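Local coordinates for protein multi-copper Oxidase CueO (PDB 6EVG) that acts as a laccase-like multicopper oxidase, oxidising lignin model compounds and lignosulfonate, at residues A55-I59 against L144-G148; L39-T43 against N82-E86; F476-K482 against Q503-V507; T88-G94 against N128-L134. All coordinates share one frame; numbering follows the deposited sequence.

Contact 1: A55-I59 against L144-G148; sequences ASAGI and LGIAG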
loop_
_atom_site.group_PDB
_atom_site.type_symbol
_atom_site.label_atom_id
_atom_site.label_comp_id
_atom_site.label_asym_id
_atom_site.label_seq_id
_atom_site.Cartn_x
_atom_site.Cartn_y
_atom_site.Cartn_z
ATOM N N ALA A 55 -22.991 -0.883 1.675
ATOM C CA ALA A 55 -22.579 -1.174 0.284
ATOM C C ALA A 55 -21.071 -1.249 0.179
ATOM O O ALA A 55 -20.360 -0.473 0.827
ATOM C CB ALA A 55 -23.069 -0.052 -0.613
ATOM N N SER A 56 -20.579 -2.154 -0.661
ATOM C CA SER A 56 -19.166 -2.437 -0.737
ATOM C C SER A 56 -18.797 -2.993 -2.099
ATOM O O SER A 56 -19.661 -3.238 -2.969
ATOM C CB SER A 56 -18.779 -3.385 0.396
ATOM O OG SER A 56 -19.373 -4.638 0.231
ATOM N N ALA A 57 -17.502 -3.267 -2.289
ATOM C CA ALA A 57 -17.003 -4.035 -3.422
ATOM C C ALA A 57 -15.719 -4.689 -2.997
ATOM O O ALA A 57 -15.006 -4.173 -2.140
ATOM C CB ALA A 57 -16.793 -3.151 -4.652
ATOM N N GLY A 58 -15.398 -5.821 -3.616
ATOM C CA GLY A 58 -14.213 -6.561 -3.286
ATOM C C GLY A 58 -13.777 -7.468 -4.384
ATOM O O GLY A 58 -14.264 -7.390 -5.513
ATOM N N ILE A 59 -12.838 -8.355 -4.041
ATOM C CA ILE A 59 -12.248 -9.303 -4.971
ATOM C C ILE A 59 -12.531 -10.692 -4.426
ATOM O O ILE A 59 -12.156 -11.021 -3.281
ATOM C CB ILE A 59 -10.734 -9.071 -5.166
ATOM C CG1 ILE A 59 -10.469 -7.610 -5.563
ATOM C CG2 ILE A 59 -10.188 -10.067 -6.162
ATOM C CD1 ILE A 59 -9.032 -7.250 -5.736
ATOM N N LEU A 144 -14.723 1.605 -1.542
ATOM C CA LEU A 144 -15.732 0.557 -1.525
ATOM C C LEU A 144 -15.193 -0.729 -0.975
ATOM O O LEU A 144 -15.955 -1.495 -0.371
ATOM C CB LEU A 144 -16.320 0.386 -2.923
ATOM C CG LEU A 144 -17.379 1.428 -3.351
ATOM C CD1 LEU A 144 -17.589 1.372 -4.860
ATOM C CD2 LEU A 144 -18.670 1.207 -2.619
ATOM N N GLY A 145 -13.917 -1.008 -1.284
ATOM C CA GLY A 145 -13.231 -2.135 -0.668
ATOM C C GLY A 145 -12.382 -2.975 -1.599
ATOM O O GLY A 145 -11.871 -4.016 -1.165
ATOM N N ILE A 146 -12.157 -2.557 -2.857
ATOM C CA ILE A 146 -11.456 -3.427 -3.784
ATOM C C ILE A 146 -9.951 -3.395 -3.558
ATOM O O ILE A 146 -9.292 -2.374 -3.822
ATOM C CB ILE A 146 -11.810 -3.018 -5.249
ATOM C CG1 ILE A 146 -13.308 -3.099 -5.504
ATOM C CG2 ILE A 146 -11.034 -3.891 -6.220
ATOM C CD1 ILE A 146 -13.729 -2.294 -6.760
ATOM N N ALA A 147 -9.422 -4.503 -3.070
ATOM C CA ALA A 147 -7.985 -4.676 -2.865
ATOM C C ALA A 147 -7.719 -6.114 -2.552
ATOM O O ALA A 147 -8.590 -6.816 -2.051
ATOM C CB ALA A 147 -7.443 -3.825 -1.730
ATOM N N GLY A 148 -6.478 -6.536 -2.822
ATOM C CA GLY A 148 -5.993 -7.838 -2.338
ATOM C C GLY A 148 -4.499 -7.723 -2.039
ATOM O O GLY A 148 -3.905 -6.692 -2.257
HETATM O O HOH W 1 -17.747 -0.034 1.378
#
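A57 N donates to L144 O at 3.0 Å, the one direct hydrogen bond between A55-I59 and L144-G148. It comes in from above the carbonyl plane, 68° out of it, and so misses the lone pairs. A bridging water donates both to A55 O, at 2.7 Å, and to L144 O, at 2.9 Å. L144 O thus takes two hydrogens, and S56 CA adds a CA-H...O contact to it. S56 OG is bonded elsewhere, to A62 O.

I146 makes two of the apolar contacts. Its CG1 lies beside the backbone N (chi1 -59°) and meets A57 CB at 3.6 Å, while its CG2 branch meets I59 CG1 at 3.8 Å. The side chains of I59 and I146 cross at about a right angle. I59 CD1 ends against A147 C at 3.6 Å. L144 CB touches the same methyl that I146 meets, A57 CB, at 4.0 Å.

G145 has a positive phi of 137°, and a CB here would strike A57 O. This glycine closes helix 138-144 in a Schellman motif. The chain then runs beside edge strand 54-59 and enters strand 148-153 in the other sheet of a cupredoxin-type beta sandwich.

Contact 2: L39-T43 against N82-E86; sequences LKVQT and NGMDE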
loop_
_atom_site.group_PDB
_atom_site.type_symbol
_atom_site.label_atom_id
_atom_site.label_comp_id
_atom_site.label_asym_id
_atom_site.label_seq_id
_atom_site.Cartn_x
_atom_site.Cartn_y
_atom_site.Cartn_z
ATOM N N LEU A 39 -9.299 -13.847 -10.098
ATOM C CA LEU A 39 -9.655 -12.679 -9.269
ATOM C C LEU A 39 -10.855 -11.999 -9.882
ATOM O O LEU A 39 -10.773 -11.422 -10.947
ATOM C CB LEU A 39 -8.489 -11.693 -9.242
ATOM C CG LEU A 39 -7.161 -12.260 -8.719
ATOM C CD1 LEU A 39 -6.022 -11.252 -9.000
ATOM C CD2 LEU A 39 -7.245 -12.549 -7.215
ATOM N N LYS A 40 -12.000 -12.014 -9.210
ATOM C CA LYS A 40 -13.237 -11.468 -9.731
ATOM C C LYS A 40 -13.619 -10.245 -8.896
ATOM O O LYS A 40 -13.924 -10.360 -7.701
ATOM C CB LYS A 40 -14.353 -12.503 -9.723
ATOM C CG LYS A 40 -15.669 -11.924 -10.309
ATOM C CD LYS A 40 -16.804 -12.910 -10.267
ATOM C CE LYS A 40 -18.129 -12.285 -10.708
ATOM N NZ LYS A 40 -19.133 -13.384 -10.743
ATOM N N VAL A 41 -13.630 -9.089 -9.543
ATOM C CA VAL A 41 -14.009 -7.823 -8.889
ATOM C C VAL A 41 -15.531 -7.730 -8.920
ATOM O O VAL A 41 -16.157 -7.939 -9.982
ATOM C CB VAL A 41 -13.334 -6.629 -9.597
ATOM C CG1 VAL A 41 -13.680 -5.368 -8.862
ATOM C CG2 VAL A 41 -11.817 -6.851 -9.704
ATOM N N GLN A 42 -16.147 -7.388 -7.791
ATOM C CA GLN A 42 -17.572 -7.460 -7.664
ATOM C C GLN A 42 -18.094 -6.530 -6.584
ATOM O O GLN A 42 -17.400 -6.271 -5.611
ATOM C CB GLN A 42 -18.006 -8.898 -7.338
ATOM C CG GLN A 42 -17.363 -9.413 -6.044
ATOM C CD GLN A 42 -17.461 -10.930 -5.911
ATOM O OE1 GLN A 42 -18.343 -11.417 -5.201
ATOM N NE2 GLN A 42 -16.558 -11.676 -6.532
ATOM N N THR A 43 -19.316 -6.059 -6.759
ATOM C CA THR A 43 -20.002 -5.320 -5.697
ATOM C C THR A 43 -20.677 -6.271 -4.731
ATOM O O THR A 43 -20.934 -7.438 -5.043
ATOM C CB THR A 43 -20.987 -4.278 -6.235
ATOM O OG1 THR A 43 -21.996 -4.982 -6.941
ATOM C CG2 THR A 43 -20.322 -3.223 -7.105
ATOM N N ASN A 82 -14.006 -8.578 -14.432
ATOM C CA ASN A 82 -14.771 -7.447 -13.941
ATOM C C ASN A 82 -16.217 -7.789 -13.882
ATOM O O ASN A 82 -16.917 -7.798 -14.896
ATOM C CB ASN A 82 -14.537 -6.218 -14.807
ATOM C CG ASN A 82 -15.270 -5.010 -14.290
ATOM O OD1 ASN A 82 -15.893 -5.074 -13.210
ATOM N ND2 ASN A 82 -15.195 -3.879 -14.978
ATOM N N GLY A 83 -16.714 -8.161 -12.693
ATOM C CA GLY A 83 -18.082 -8.452 -12.489
ATOM C C GLY A 83 -18.965 -7.271 -12.135
ATOM O O GLY A 83 -20.107 -7.452 -11.721
ATOM N N MET A 84 -18.454 -6.042 -12.304
ATOM C CA MET A 84 -19.216 -4.825 -12.037
ATOM C C MET A 84 -19.808 -4.226 -13.317
ATOM O O MET A 84 -19.450 -4.602 -14.424
ATOM C CB MET A 84 -18.346 -3.810 -11.323
ATOM C CG MET A 84 -17.702 -4.365 -10.077
ATOM S SD MET A 84 -16.872 -3.107 -9.036
ATOM C CE MET A 84 -15.670 -2.463 -10.176
ATOM N N ASP A 85 -20.683 -3.250 -13.116
ATOM C CA ASP A 85 -21.343 -2.492 -14.205
ATOM C C ASP A 85 -20.579 -1.249 -14.653
ATOM O O ASP A 85 -21.103 -0.452 -15.419
ATOM C CB ASP A 85 -22.777 -2.188 -13.864
ATOM C CG ASP A 85 -22.936 -1.254 -12.700
ATOM O OD1 ASP A 85 -21.950 -0.660 -12.246
ATOM O OD2 ASP A 85 -24.065 -1.182 -12.199
ATOM N N GLU A 86 -19.323 -1.129 -14.214
ATOM C CA GLU A 86 -18.465 -0.035 -14.596
ATOM C C GLU A 86 -17.034 -0.580 -14.771
ATOM O O GLU A 86 -16.702 -1.605 -14.189
ATOM C CB GLU A 86 -18.466 1.124 -13.593
ATOM C CG GLU A 86 -18.010 0.710 -12.189
ATOM C CD GLU A 86 -17.766 1.841 -11.226
ATOM O OE1 GLU A 86 -17.343 2.953 -11.650
ATOM O OE2 GLU A 86 -17.916 1.619 -9.995
HETATM O O HOH W 2 -20.813 -6.945 -9.071
#
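V41 O accepts from G83 N at 2.8 Å. The donor lies nearly along the C=O axis, but the hydrogen bond is bent, with an N-H...O angle of 137°. A water continues the link: it donates to G83 O at 2.8 Å and accepts from T43 N at 2.9 Å.

The turn after N82 is fixed from within. N82 OD1 accepts from M84 N at 2.9 Å, which makes an Asx turn. N82 ND2 donates to E86 O at 2.8 Å, close to the amide plane, and also reaches I109 O. Both ends of the amide are therefore used, and its rotation is fixed.

V41 and N82 form a parallel beta bridge. It marks where strand 36-46 and strand 75-82 part in the first cupredoxin-type domain.

M84 folds back over the strand. Its chain is bent at chi3 (-60°). CE meets V41 CG1 at 3.8 Å, SD meets T43 CG2 at 4.0 Å, and CG lies at 3.9 Å from Q42 CA. A serine in place of M84 would probably leave a gap beside V41 and T43 and strip cover from I146. Q141 of helix 138-144 also touches M84. At the surface, the extended K40 side chain brings its CE near G83 CA.

Contact 3: F476-K482 against Q503-V507; sequences FDREAVK and QFVTV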
loop_
_atom_site.group_PDB
_atom_site.type_symbol
_atom_site.label_atom_id
_atom_site.label_comp_id
_atom_site.label_asym_id
_atom_site.label_seq_id
_atom_site.Cartn_x
_atom_site.Cartn_y
_atom_site.Cartn_z
ATOM N N PHE A 476 15.075 2.759 -12.638
ATOM C CA PHE A 476 14.030 2.579 -13.663
ATOM C C PHE A 476 14.212 1.247 -14.348
ATOM O O PHE A 476 14.604 1.167 -15.521
ATOM C CB PHE A 476 14.063 3.734 -14.643
ATOM C CG PHE A 476 13.616 5.009 -14.027
ATOM C CD1 PHE A 476 12.261 5.310 -13.922
ATOM C CD2 PHE A 476 14.541 5.908 -13.498
ATOM C CE1 PHE A 476 11.864 6.476 -13.344
ATOM C CE2 PHE A 476 14.099 7.059 -12.925
ATOM C CZ PHE A 476 12.781 7.360 -12.815
ATOM N N ASP A 477 13.963 0.157 -13.616
ATOM C CA ASP A 477 14.327 -1.167 -14.115
ATOM C C ASP A 477 13.278 -1.865 -14.963
ATOM O O ASP A 477 13.543 -2.945 -15.502
ATOM C CB ASP A 477 14.757 -2.095 -12.970
ATOM C CG ASP A 477 13.632 -2.296 -11.942
ATOM O OD1 ASP A 477 13.019 -1.359 -11.309
ATOM O OD2 ASP A 477 13.272 -3.473 -11.747
ATOM N N ARG A 478 12.089 -1.287 -15.120
ATOM C CA ARG A 478 11.018 -1.907 -15.904
ATOM C C ARG A 478 10.596 -1.009 -17.083
ATOM O O ARG A 478 10.588 0.211 -16.977
ATOM C CB ARG A 478 9.826 -2.192 -15.014
ATOM C CG ARG A 478 10.069 -3.433 -14.148
ATOM C CD ARG A 478 9.268 -3.312 -12.913
ATOM N NE ARG A 478 10.012 -2.664 -11.872
ATOM C CZ ARG A 478 9.603 -2.311 -10.633
ATOM N NH1 ARG A 478 8.379 -2.364 -10.163
ATOM N NH2 ARG A 478 10.551 -1.825 -9.870
ATOM N N GLU A 479 10.251 -1.654 -18.182
ATOM C CA GLU A 479 9.930 -0.917 -19.412
ATOM C C GLU A 479 8.513 -0.403 -19.436
ATOM O O GLU A 479 7.548 -1.144 -19.130
ATOM C CB GLU A 479 10.140 -1.799 -20.618
ATOM C CG GLU A 479 9.901 -1.069 -21.941
ATOM C CD GLU A 479 10.512 -1.822 -23.082
ATOM O OE1 GLU A 479 9.973 -2.859 -23.550
ATOM O OE2 GLU A 479 11.582 -1.391 -23.552
ATOM N N ALA A 480 8.388 0.879 -19.825
ATOM C CA ALA A 480 7.098 1.515 -20.043
ATOM C C ALA A 480 7.099 1.996 -21.473
ATOM O O ALA A 480 7.863 2.848 -21.858
ATOM C CB ALA A 480 6.808 2.674 -19.130
ATOM N N VAL A 481 6.194 1.407 -22.245
ATOM C CA VAL A 481 5.945 1.804 -23.632
ATOM C C VAL A 481 4.909 2.971 -23.659
ATOM O O VAL A 481 4.104 3.210 -22.763
ATOM C CB VAL A 481 5.516 0.593 -24.516
ATOM C CG1 VAL A 481 6.631 -0.444 -24.587
ATOM C CG2 VAL A 481 4.207 -0.051 -24.022
ATOM N N LYS A 482 4.861 3.668 -24.795
ATOM C CA LYS A 482 4.074 4.910 -24.867
ATOM C C LYS A 482 2.526 4.673 -24.747
ATOM O O LYS A 482 1.786 5.478 -24.172
ATOM C CB LYS A 482 4.391 5.645 -26.186
ATOM C CG LYS A 482 3.551 6.867 -26.429
ATOM C CD LYS A 482 3.419 7.845 -25.244
ATOM C CE LYS A 482 2.025 8.489 -25.171
ATOM N NZ LYS A 482 1.850 9.542 -26.220
ATOM N N GLN A 503 3.000 10.948 -15.480
ATOM C CA GLN A 503 3.284 9.748 -16.256
ATOM C C GLN A 503 4.700 9.734 -16.799
ATOM O O GLN A 503 5.257 10.810 -17.146
ATOM C CB GLN A 503 2.324 9.743 -17.567
ATOM C CG GLN A 503 0.919 9.828 -17.219
ATOM C CD GLN A 503 0.042 9.428 -18.338
ATOM O OE1 GLN A 503 -0.720 8.496 -18.139
ATOM N NE2 GLN A 503 0.013 10.217 -19.450
ATOM N N PHE A 504 5.296 8.552 -16.897
ATOM C CA PHE A 504 6.613 8.380 -17.489
ATOM C C PHE A 504 6.653 7.252 -18.472
ATOM O O PHE A 504 5.875 6.276 -18.385
ATOM C CB PHE A 504 7.753 8.293 -16.473
ATOM C CG PHE A 504 7.900 6.957 -15.727
ATOM C CD1 PHE A 504 8.758 5.982 -16.216
ATOM C CD2 PHE A 504 7.304 6.731 -14.506
ATOM C CE1 PHE A 504 8.978 4.799 -15.507
ATOM C CE2 PHE A 504 7.557 5.603 -13.797
ATOM C CZ PHE A 504 8.375 4.616 -14.283
ATOM N N VAL A 505 7.577 7.367 -19.412
ATOM C CA VAL A 505 7.957 6.289 -20.286
ATOM C C VAL A 505 9.468 6.042 -20.132
ATOM O O VAL A 505 10.189 6.941 -19.644
ATOM C CB VAL A 505 7.619 6.546 -21.766
ATOM C CG1 VAL A 505 6.139 6.661 -21.936
ATOM C CG2 VAL A 505 8.351 7.730 -22.354
ATOM N N THR A 506 9.914 4.872 -20.550
ATOM C CA THR A 506 11.364 4.585 -20.617
ATOM C C THR A 506 11.833 4.764 -22.016
ATOM O O THR A 506 11.113 4.466 -22.971
ATOM C CB THR A 506 11.702 3.227 -19.986
ATOM O OG1 THR A 506 10.951 2.171 -20.594
ATOM C CG2 THR A 506 11.409 3.237 -18.496
ATOM N N VAL A 507 13.083 5.230 -22.163
ATOM C CA VAL A 507 13.735 5.476 -23.440
ATOM C C VAL A 507 15.098 4.809 -23.418
ATOM O O VAL A 507 15.676 4.354 -22.473
ATOM C CB VAL A 507 13.763 7.004 -23.762
ATOM C CG1 VAL A 507 12.355 7.624 -23.828
ATOM C CG2 VAL A 507 14.570 7.795 -22.734
HETATM O O HOH W 3 12.121 1.272 -22.885
#
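The T506 hydroxyl stands in for a backbone carbonyl as the acceptor for A480 N. A480 N donates to T506 OG1 at 3.0 Å, and T506 N donates back to A480 O at 3.2 Å, in the carbonyl plane and on a lone pair. The loop F476-K482 crosses between the two sheets of a cupredoxin-type sandwich, from strand 469-475 to strand 486-490. Here it is tied to the end of the last strand, 501-506. T506 OG1 sits between the backbone N and the carbonyl carbon (chi1 56°), which turns it to the loop, while CG2 rests on R478 O at 3.5 Å.

F476 and F504 form a T-shaped pair. The edge of F476 points at the face of F504, with centroids 5.3 Å apart and planes at 81°. On the other flank, V505 CB lies over A480 O, and V505 CG1 touches K482 CA.

Further out, a water donates to E479 OE2 at 2.8 Å and is also bonded to T506 OG1 at 2.7 Å. A417 and W425 touch F476, and F486 touches A480. R478 makes a cation-pi contact with F96 and bonds to S442. Its NH2 also meets the syn lone pair of D477 OD1, in the guanidinium plane, in a salt bridge of 2.9 Å.

Contact 4: T88-G94 against N128-L134; sequences TTLHWHG and NWFHPHL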
loop_
_atom_site.group_PDB
_atom_site.type_symbol
_atom_site.label_atom_id
_atom_site.label_comp_id
_atom_site.label_asym_id
_atom_site.label_seq_id
_atom_site.Cartn_x
_atom_site.Cartn_y
_atom_site.Cartn_z
ATOM N N THR A 88 -13.026 -1.160 -14.445
ATOM C CA THR A 88 -12.105 -1.209 -13.302
ATOM C C THR A 88 -10.730 -1.644 -13.820
ATOM O O THR A 88 -10.571 -2.018 -14.980
ATOM C CB THR A 88 -12.651 -2.131 -12.201
ATOM O OG1 THR A 88 -11.932 -1.902 -10.988
ATOM C CG2 THR A 88 -12.496 -3.600 -12.522
ATOM N N THR A 89 -9.747 -1.656 -12.901
ATOM C CA THR A 89 -8.423 -2.139 -13.203
ATOM C C THR A 89 -7.826 -2.724 -11.919
ATOM O O THR A 89 -8.381 -2.472 -10.849
ATOM C CB THR A 89 -7.456 -0.962 -13.660
ATOM O OG1 THR A 89 -7.386 0.048 -12.615
ATOM C CG2 THR A 89 -7.835 -0.305 -14.941
ATOM N N LEU A 90 -6.715 -3.417 -12.057
ATOM C CA LEU A 90 -5.865 -3.707 -10.885
ATOM C C LEU A 90 -4.435 -3.304 -11.229
ATOM O O LEU A 90 -3.895 -3.733 -12.259
ATOM C CB LEU A 90 -5.915 -5.162 -10.451
ATOM C CG LEU A 90 -7.269 -5.621 -9.920
ATOM C CD1 LEU A 90 -7.288 -7.111 -9.663
ATOM C CD2 LEU A 90 -7.679 -4.895 -8.635
ATOM N N HIS A 91 -3.830 -2.497 -10.357
ATOM C CA HIS A 91 -2.401 -2.202 -10.361
ATOM C C HIS A 91 -1.698 -3.168 -9.401
ATOM O O HIS A 91 -2.117 -3.301 -8.254
ATOM C CB HIS A 91 -2.174 -0.724 -9.928
ATOM C CG HIS A 91 -0.800 -0.351 -9.510
ATOM N ND1 HIS A 91 0.333 -0.650 -10.218
ATOM C CD2 HIS A 91 -0.386 0.386 -8.433
ATOM C CE1 HIS A 91 1.393 -0.149 -9.553
ATOM N NE2 HIS A 91 0.969 0.498 -8.484
ATOM N N TRP A 92 -0.667 -3.823 -9.915
ATOM C CA TRP A 92 0.117 -4.802 -9.163
ATOM C C TRP A 92 1.194 -3.995 -8.405
ATOM O O TRP A 92 2.324 -3.819 -8.867
ATOM C CB TRP A 92 0.721 -5.860 -10.086
ATOM C CG TRP A 92 -0.205 -6.466 -11.068
ATOM C CD1 TRP A 92 -0.061 -6.425 -12.406
ATOM C CD2 TRP A 92 -1.396 -7.227 -10.805
ATOM N NE1 TRP A 92 -1.098 -7.065 -13.033
ATOM C CE2 TRP A 92 -1.954 -7.562 -12.085
ATOM C CE3 TRP A 92 -2.068 -7.661 -9.654
ATOM C CZ2 TRP A 92 -3.135 -8.290 -12.193
ATOM C CZ3 TRP A 92 -3.240 -8.363 -9.777
ATOM C CH2 TRP A 92 -3.767 -8.671 -11.052
ATOM N N HIS A 93 0.779 -3.480 -7.252
ATOM C CA HIS A 93 1.530 -2.501 -6.425
ATOM C C HIS A 93 2.637 -3.225 -5.660
ATOM O O HIS A 93 2.399 -3.822 -4.620
ATOM C CB HIS A 93 0.521 -1.806 -5.535
ATOM C CG HIS A 93 1.025 -0.595 -4.813
ATOM N ND1 HIS A 93 0.176 0.485 -4.592
ATOM C CD2 HIS A 93 2.210 -0.364 -4.205
ATOM C CE1 HIS A 93 0.852 1.357 -3.852
ATOM N NE2 HIS A 93 2.074 0.880 -3.595
ATOM N N GLY A 94 3.846 -3.154 -6.224
ATOM C CA GLY A 94 5.003 -3.851 -5.728
ATOM C C GLY A 94 5.503 -4.996 -6.551
ATOM O O GLY A 94 6.614 -5.477 -6.377
ATOM N N ASN A 128 3.439 -7.341 -1.142
ATOM C CA ASN A 128 2.868 -6.423 -2.142
ATOM C C ASN A 128 1.366 -6.452 -2.072
ATOM O O ASN A 128 0.771 -7.188 -1.250
ATOM C CB ASN A 128 3.438 -6.757 -3.520
ATOM C CG ASN A 128 4.953 -6.867 -3.448
ATOM O OD1 ASN A 128 5.612 -5.870 -3.137
ATOM N ND2 ASN A 128 5.468 -8.037 -3.729
ATOM N N TRP A 129 0.693 -5.708 -2.944
ATOM C CA TRP A 129 -0.768 -5.670 -2.920
ATOM C C TRP A 129 -1.290 -5.235 -4.275
ATOM O O TRP A 129 -0.524 -4.976 -5.194
ATOM C CB TRP A 129 -1.314 -4.838 -1.758
ATOM C CG TRP A 129 -1.086 -3.363 -1.855
ATOM C CD1 TRP A 129 0.083 -2.673 -1.935
ATOM C CD2 TRP A 129 -2.116 -2.376 -1.732
ATOM N NE1 TRP A 129 -0.167 -1.316 -1.888
ATOM C CE2 TRP A 129 -1.522 -1.117 -1.785
ATOM C CE3 TRP A 129 -3.512 -2.448 -1.598
ATOM C CZ2 TRP A 129 -2.271 0.069 -1.668
ATOM C CZ3 TRP A 129 -4.255 -1.309 -1.488
ATOM C CH2 TRP A 129 -3.624 -0.034 -1.511
ATOM N N PHE A 130 -2.619 -5.148 -4.395
ATOM C CA PHE A 130 -3.209 -4.725 -5.661
ATOM C C PHE A 130 -4.541 -4.098 -5.421
ATOM O O PHE A 130 -5.247 -4.428 -4.445
ATOM C CB PHE A 130 -3.275 -5.898 -6.687
ATOM C CG PHE A 130 -3.869 -7.158 -6.198
ATOM C CD1 PHE A 130 -5.215 -7.446 -6.345
ATOM C CD2 PHE A 130 -3.079 -8.165 -5.641
ATOM C CE1 PHE A 130 -5.745 -8.671 -5.944
ATOM C CE2 PHE A 130 -3.617 -9.386 -5.201
ATOM C CZ PHE A 130 -4.933 -9.617 -5.369
ATOM N N HIS A 131 -4.919 -3.178 -6.310
ATOM C CA HIS A 131 -6.088 -2.326 -6.080
ATOM C C HIS A 131 -6.334 -1.546 -7.369
ATOM O O HIS A 131 -5.459 -1.485 -8.230
ATOM C CB HIS A 131 -5.809 -1.379 -4.908
ATOM C CG HIS A 131 -4.597 -0.531 -5.126
ATOM N ND1 HIS A 131 -4.608 0.610 -5.909
ATOM C CD2 HIS A 131 -3.319 -0.717 -4.771
ATOM C CE1 HIS A 131 -3.374 1.101 -5.939
ATOM N NE2 HIS A 131 -2.576 0.333 -5.220
ATOM N N PRO A 132 -7.492 -0.908 -7.487
ATOM C CA PRO A 132 -7.781 -0.154 -8.744
ATOM C C PRO A 132 -6.865 1.035 -8.873
ATOM O O PRO A 132 -6.394 1.633 -7.894
ATOM C CB PRO A 132 -9.224 0.305 -8.571
ATOM C CG PRO A 132 -9.808 -0.696 -7.589
ATOM C CD PRO A 132 -8.676 -0.949 -6.648
ATOM N N HIS A 133 -6.626 1.429 -10.110
ATOM C CA HIS A 133 -5.863 2.633 -10.415
ATOM C C HIS A 133 -6.517 3.223 -11.661
ATOM O O HIS A 133 -6.393 2.694 -12.773
ATOM C CB HIS A 133 -4.371 2.361 -10.625
ATOM C CG HIS A 133 -3.602 3.633 -10.759
ATOM N ND1 HIS A 133 -3.423 4.495 -9.697
ATOM C CD2 HIS A 133 -3.044 4.225 -11.834
ATOM C CE1 HIS A 133 -2.770 5.562 -10.134
ATOM N NE2 HIS A 133 -2.542 5.430 -11.440
ATOM N N LEU A 134 -7.239 4.319 -11.460
ATOM C CA LEU A 134 -8.113 4.877 -12.454
ATOM C C LEU A 134 -7.880 6.386 -12.579
ATOM O O LEU A 134 -7.232 7.011 -11.737
ATOM C CB LEU A 134 -9.576 4.585 -12.067
ATOM C CG LEU A 134 -9.929 3.094 -12.019
ATOM C CD1 LEU A 134 -11.256 2.901 -11.323
ATOM C CD2 LEU A 134 -9.946 2.490 -13.403
#
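H91-H93 and N128-H131 are antiparallel strands, their axes 4.8 Å apart at closest and 157° apart in direction. H91 N donates to H131 O at 2.9 Å, and W129 N donates to H93 O at 3.0 Å; the return bonds are weak.

H91, H93, W129 and H131 gather on one face as an aromatic cluster. H93 CG is anti to the backbone N (chi1 -168°), which sets one face of its ring against W129. The two side chains point the same way, and W129 NE1 stands 3.2 Å above the H93 ring plane, over its centre. H93 CB makes a CH-pi contact with the W129 five-membered ring. H93 ND1 and H131 NE2 share a hydrogen bond of 2.8 Å at the ring edges. H131 ND1 donates to P132 O at 2.9 Å, which sets the turn of the H131 ring.

The HWHG and HPH sequences are family motifs whose histidines bind the trinuclear copper cluster in related multicopper oxidases. Here H91 NE2 is hydrogen-bonded to H437, and H93 NE2 to T463. A serine in place of H93 would probably leave H131 NE2 without its ring partner across the strands and open a gap beside the W129 indole.

On the other face, the W92 edge meets the F130 ring face, with planes at 65°; L90 CD1 also touches F130, at 3.9 Å. Beyond the strands, T89 OG1 donates to H133 O at 2.8 Å.

How the contacts relate
Contacts 1, 2 and 4 share one cupredoxin-type domain. Contacts 1 and 2 have centres 9 Å apart. They join where G58 N meets Q42 O at 2.9 Å and where I146 CD1 packs on V41 CG1. Contact 4 is nested in the loop that contact 1 closes; their centres are 12 Å apart, and G148 N meets F130 O at 2.9 Å. Contacts 2 and 4 meet through L39, which touches W92 and F130. Contact 3 belongs to the C-terminal copper domain, where H434, C490 and H495 hold the copper. Its nearest atoms come within about 5 Å of contact 4. The H133 side chain in contact 4 is about 12 Å from that copper. Contact 4 probably lines the trinuclear copper site, as in related oxidases.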